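Local coordinates for protein cytochrome P450 RhF (Acinetobacter radioresistens, PDB 6RO8) that probably inserts oxygen into organic substrates at a thiolate-bound heme iron, this chain being the heme domain of a larger monooxygenase with fused redox domains, at residues 306-311 with 372-377. Residues are numbered along the deposited sequence; the frame is centred on the assembly and turned at random.
With HEM (protoporphyrin IX containing Fe), chain B.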
ATOM      1  N   ALA A 306      -1.312 -18.991  -2.736  1.00 68.63           N
ATOM      2  CA  ALA A 306      -1.163 -18.620  -1.334  1.00 63.38           C
ATOM      3  C   ALA A 306      -0.908 -17.119  -1.171  1.00 71.09           C
ATOM      4  O   ALA A 306      -1.467 -16.480  -0.267  1.00 69.84           O
ATOM      5  CB  ALA A 306      -0.029 -19.425  -0.710  1.00 53.93           C
ATOM      6  N   VAL A 307      -0.051 -16.542  -2.021  1.00 69.18           N
ATOM      7  CA  VAL A 307       0.209 -15.107  -1.945  1.00 67.69           C
ATOM      8  C   VAL A 307      -1.082 -14.333  -2.168  1.00 67.50           C
ATOM      9  O   VAL A 307      -1.387 -13.379  -1.443  1.00 70.44           O
ATOM     10  CB  VAL A 307       1.307 -14.702  -2.951  1.00 64.43           C
ATOM     11  CG1 VAL A 307       1.292 -13.209  -3.238  1.00 58.69           C
ATOM     12  CG2 VAL A 307       2.645 -15.109  -2.421  1.00 68.44           C
ATOM     13  N   GLU A 308      -1.883 -14.765  -3.137  1.00 67.45           N
ATOM     14  CA  GLU A 308      -3.154 -14.100  -3.393  1.00 71.41           C
ATOM     15  C   GLU A 308      -4.082 -14.190  -2.182  1.00 71.02           C
ATOM     16  O   GLU A 308      -4.753 -13.214  -1.836  1.00 67.07           O
ATOM     17  CB  GLU A 308      -3.807 -14.705  -4.634  1.00 70.56           C
ATOM     18  CG  GLU A 308      -4.556 -13.707  -5.495  1.00 72.69           C
ATOM     19  CD  GLU A 308      -3.698 -12.556  -5.999  1.00 75.11           C
ATOM     20  OE1 GLU A 308      -4.244 -11.447  -6.141  1.00 77.15           O
ATOM     21  OE2 GLU A 308      -2.491 -12.747  -6.271  1.00 72.96           O
ATOM     22  N   GLU A 309      -4.124 -15.345  -1.508  1.00 65.47           N
ATOM     23  CA  GLU A 309      -4.986 -15.454  -0.334  1.00 59.08           C
ATOM     24  C   GLU A 309      -4.467 -14.611   0.832  1.00 61.93           C
ATOM     25  O   GLU A 309      -5.259 -14.139   1.656  1.00 65.99           O
ATOM     26  CB  GLU A 309      -5.138 -16.924   0.064  1.00 56.35           C
ATOM     27  CG  GLU A 309      -5.799 -17.163   1.416  1.00 58.35           C
ATOM     28  CD  GLU A 309      -7.284 -16.891   1.399  1.00 69.57           C
ATOM     29  OE1 GLU A 309      -7.756 -16.363   0.368  1.00 73.98           O
ATOM     30  OE2 GLU A 309      -7.978 -17.208   2.402  1.00 65.81           O
ATOM     31  N   CYS A 310      -3.148 -14.414   0.918  1.00 66.10           N
ATOM     32  CA  CYS A 310      -2.578 -13.481   1.894  1.00 68.96           C
ATOM     33  C   CYS A 310      -2.943 -12.038   1.603  1.00 70.56           C
ATOM     34  O   CYS A 310      -3.277 -11.278   2.527  1.00 57.54           O
ATOM     35  CB  CYS A 310      -1.051 -13.653   1.963  1.00 69.17           C
ATOM     36  SG  CYS A 310      -0.489 -15.155   2.770  1.00 69.05           S
ATOM     37  N   LEU A 311      -2.847 -11.650   0.330  1.00 59.06           N
ATOM     38  CA  LEU A 311      -3.259 -10.319  -0.092  1.00 61.42           C
ATOM     39  C   LEU A 311      -4.737 -10.047   0.215  1.00 66.81           C
ATOM     40  O   LEU A 311      -5.116  -8.921   0.589  1.00 56.97           O
ATOM     41  CB  LEU A 311      -2.996 -10.166  -1.584  1.00 56.70           C
ATOM     42  CG  LEU A 311      -1.513 -10.048  -1.979  1.00 60.89           C
ATOM     43  CD1 LEU A 311      -1.345  -9.999  -3.514  1.00 52.66           C
ATOM     44  CD2 LEU A 311      -0.893  -8.802  -1.310  1.00 54.69           C
ATOM     45  N   LEU A 372      -9.776  -6.965  -3.101  1.00 54.99           N
ATOM     46  CA  LEU A 372      -9.704  -5.561  -3.512  1.00 63.29           C
ATOM     47  C   LEU A 372      -8.473  -4.835  -2.975  1.00 58.86           C
ATOM     48  O   LEU A 372      -8.436  -3.606  -3.006  1.00 62.45           O
ATOM     49  CB  LEU A 372     -10.978  -4.815  -3.098  1.00 57.30           C
ATOM     50  CG  LEU A 372     -12.239  -5.429  -3.706  1.00 59.32           C
ATOM     51  CD1 LEU A 372     -13.509  -4.778  -3.190  1.00 61.30           C
ATOM     52  CD2 LEU A 372     -12.163  -5.317  -5.210  1.00 53.76           C
ATOM     53  N   THR A 373      -7.461  -5.565  -2.491  1.00 57.35           N
ATOM     54  CA  THR A 373      -6.250  -4.934  -1.964  1.00 53.54           C
ATOM     55  C   THR A 373      -5.539  -4.121  -3.042  1.00 57.70           C
ATOM     56  O   THR A 373      -4.876  -3.126  -2.728  1.00 60.81           O
ATOM     57  CB  THR A 373      -5.317  -6.017  -1.366  1.00 57.21           C
ATOM     58  OG1 THR A 373      -6.018  -6.793  -0.392  1.00 54.27           O
ATOM     59  CG2 THR A 373      -4.097  -5.447  -0.687  1.00 54.38           C
ATOM     60  N   PHE A 374      -5.684  -4.493  -4.312  1.00 53.63           N
ATOM     61  CA  PHE A 374      -5.056  -3.724  -5.391  1.00 63.66           C
ATOM     62  C   PHE A 374      -5.990  -2.688  -5.997  1.00 66.42           C
ATOM     63  O   PHE A 374      -5.629  -2.057  -7.008  1.00 74.03           O
ATOM     64  CB  PHE A 374      -4.547  -4.647  -6.512  1.00 62.42           C
ATOM     65  CG  PHE A 374      -3.347  -5.474  -6.130  1.00 66.98           C
ATOM     66  CD1 PHE A 374      -2.212  -4.879  -5.610  1.00 66.87           C
ATOM     67  CD2 PHE A 374      -3.364  -6.857  -6.290  1.00 70.15           C
ATOM     68  CE1 PHE A 374      -1.111  -5.652  -5.255  1.00 63.42           C
ATOM     69  CE2 PHE A 374      -2.276  -7.639  -5.940  1.00 61.57           C
ATOM     70  CZ  PHE A 374      -1.145  -7.039  -5.424  1.00 61.17           C
ATOM     71  N   GLY A 375      -7.175  -2.508  -5.407  1.00 59.30           N
ATOM     72  CA  GLY A 375      -8.223  -1.732  -6.023  1.00 68.48           C
ATOM     73  C   GLY A 375      -8.926  -2.494  -7.132  1.00 71.87           C
ATOM     74  O   GLY A 375      -8.773  -3.704  -7.313  1.00 71.34           O
ATOM     75  N   TYR A 376      -9.719  -1.745  -7.890  1.00 69.52           N
ATOM     76  CA  TYR A 376     -10.517  -2.304  -8.969  1.00 72.83           C
ATOM     77  C   TYR A 376     -10.793  -1.179  -9.959  1.00 84.17           C
ATOM     78  O   TYR A 376     -11.019  -0.032  -9.558  1.00 73.25           O
ATOM     79  CB  TYR A 376     -11.822  -2.909  -8.428  1.00 66.78           C
ATOM     80  CG  TYR A 376     -12.734  -3.527  -9.462  1.00 73.39           C
ATOM     81  CD1 TYR A 376     -12.591  -4.857  -9.837  1.00 81.71           C
ATOM     82  CD2 TYR A 376     -13.759  -2.789 -10.046  1.00 81.90           C
ATOM     83  CE1 TYR A 376     -13.436  -5.440 -10.777  1.00 92.08           C
ATOM     84  CE2 TYR A 376     -14.614  -3.363 -10.997  1.00 96.63           C
ATOM     85  CZ  TYR A 376     -14.446  -4.694 -11.360  1.00 99.79           C
ATOM     86  OH  TYR A 376     -15.289  -5.280 -12.300  1.00100.79           O
ATOM     87  N   GLY A 377     -10.742  -1.506 -11.249  1.00 80.12           N
ATOM     88  CA  GLY A 377     -11.089  -0.540 -12.274  1.00 65.88           C
ATOM     89  C   GLY A 377      -9.988   0.416 -12.694  1.00 66.28           C
ATOM     90  O   GLY A 377      -8.847   0.012 -12.924  1.00 70.26           O
TER
HETATM   91  CHA HEM B 500      -2.455   1.956  -7.427  1.00 58.42           C
HETATM   92  CHB HEM B 500      -1.996  -1.171  -3.726  1.00 64.35           C
HETATM   93  CHC HEM B 500       2.586  -2.203  -5.039  1.00 58.30           C
HETATM   94  CHD HEM B 500       2.229   1.270  -8.417  1.00 62.79           C
HETATM   95  C1A HEM B 500      -2.740   1.218  -6.299  1.00 59.53           C
HETATM   96  C2A HEM B 500      -3.971   1.234  -5.529  1.00 65.64           C
HETATM   97  C3A HEM B 500      -3.844   0.380  -4.519  1.00 61.68           C
HETATM   98  C4A HEM B 500      -2.522  -0.219  -4.586  1.00 66.46           C
HETATM   99  CMA HEM B 500      -4.933   0.096  -3.463  1.00 53.53           C
HETATM  100  CAA HEM B 500      -5.229   2.080  -5.830  1.00 55.70           C
HETATM  101  CBA HEM B 500      -6.203   1.179  -6.563  1.00 55.86           C
HETATM  102  CGA HEM B 500      -7.439   1.927  -6.985  1.00 62.45           C
HETATM  103  O1A HEM B 500      -7.553   3.139  -6.678  1.00 60.68           O
HETATM  104  O2A HEM B 500      -8.305   1.296  -7.635  1.00 57.16           O
HETATM  105  C1B HEM B 500      -0.766  -1.781  -3.812  1.00 62.66           C
HETATM  106  C2B HEM B 500      -0.336  -2.925  -3.031  1.00 67.79           C
HETATM  107  C3B HEM B 500       0.942  -3.204  -3.382  1.00 61.48           C
HETATM  108  C4B HEM B 500       1.353  -2.250  -4.403  1.00 63.35           C
HETATM  109  CMB HEM B 500      -1.240  -3.639  -1.990  1.00 58.42           C
HETATM  110  CAB HEM B 500       1.883  -4.329  -2.890  1.00 56.96           C
HETATM  111  CBB HEM B 500       1.516  -5.372  -2.144  1.00 56.08           C
HETATM  112  C1C HEM B 500       2.901  -1.350  -6.074  1.00 64.17           C
HETATM  113  C2C HEM B 500       4.166  -1.241  -6.780  1.00 67.48           C
HETATM  114  C3C HEM B 500       4.033  -0.271  -7.715  1.00 70.25           C
HETATM  115  C4C HEM B 500       2.700   0.253  -7.627  1.00 64.02           C
HETATM  116  CMC HEM B 500       5.401  -2.116  -6.474  1.00 62.17           C
HETATM  117  CAC HEM B 500       5.028   0.295  -8.765  1.00 72.77           C
HETATM  118  CBC HEM B 500       6.288  -0.128  -8.869  1.00 84.17           C
HETATM  119  C1D HEM B 500       0.955   1.780  -8.437  1.00 61.68           C
HETATM  120  C2D HEM B 500       0.482   2.835  -9.302  1.00 64.83           C
HETATM  121  C3D HEM B 500      -0.807   3.021  -9.044  1.00 67.66           C
HETATM  122  C4D HEM B 500      -1.208   2.090  -7.996  1.00 63.41           C
HETATM  123  CMD HEM B 500       1.310   3.618 -10.343  1.00 65.40           C
HETATM  124  CAD HEM B 500      -1.688   4.085  -9.741  1.00 73.07           C
HETATM  125  CBD HEM B 500      -2.320   3.559 -11.022  1.00 76.93           C
HETATM  126  CGD HEM B 500      -3.494   4.438 -11.387  1.00 80.31           C
HETATM  127  O1D HEM B 500      -3.755   5.415 -10.654  1.00 80.11           O
HETATM  128  O2D HEM B 500      -4.185   4.170 -12.402  1.00 82.50           O
HETATM  129  NA  HEM B 500      -1.880   0.333  -5.683  1.00 68.45           N
HETATM  130  NB  HEM B 500       0.286  -1.399  -4.632  1.00 64.09           N
HETATM  131  NC  HEM B 500       2.039  -0.417  -6.622  1.00 67.64           N
HETATM  132  ND  HEM B 500      -0.105   1.346  -7.655  1.00 62.99           N
HETATM  133 FE   HEM B 500       0.117  -0.048  -6.159  1.00 59.25          FE
HETATM  134  O   HOH W   1       0.696   1.723  -4.806  1.00 78.69           O
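Leu311 of helix 303-314 touches Phe374 at the start of the cysteine-ligand loop, showing how the cytochrome P450 fold ties its K helix, with the ExxR motif, to the heme-binding FxxGxHxCxG signature. CD1 of Leu311 lies 3.5 Å from both CE2 and CZ of Phe374. Pyrrole B meets the CD1/CE1 side, with CE1 of Phe374 3.6 Å from C2B of the heme; both contacts are oblique and come from the same side of the ring plane, so the phenyl group spans from helix to cofactor. Its chi1 of -71° sets CG beside the backbone N, letting the ring reach from the loop to Leu311.

The polar half of the contact comes from Thr373, whose hydroxyl donates to the last carbonyl of 306-311, OG1 to O of Leu311 at 2.5 Å. OG1 sits above the carbonyl plane, 41° out of it, at a C=O...OG1 angle of 139°. Its CG2 branch turns to the heme methyl CMB, 3.6 Å away. A type I turn from Leu372 to Gly375, closed by Gly375 N to Leu372 O at 2.9 Å, presents both side chains.

Farther out, OE1 of Glu308 accepts a hydrogen bond from His371 NE2 and a salt bridge from Arg388 NH2, while Glu309 and Arg312 of ExxR form a salt bridge, with Arg365 a second partner of Glu309. Phe374 also packs on Cys381, the axial iron ligand, and shares backbone hydrogen bonding with it. At the ring's edge, near its plane, OE1 of Glu308 stops 4.3 Å from CE2 of Phe374.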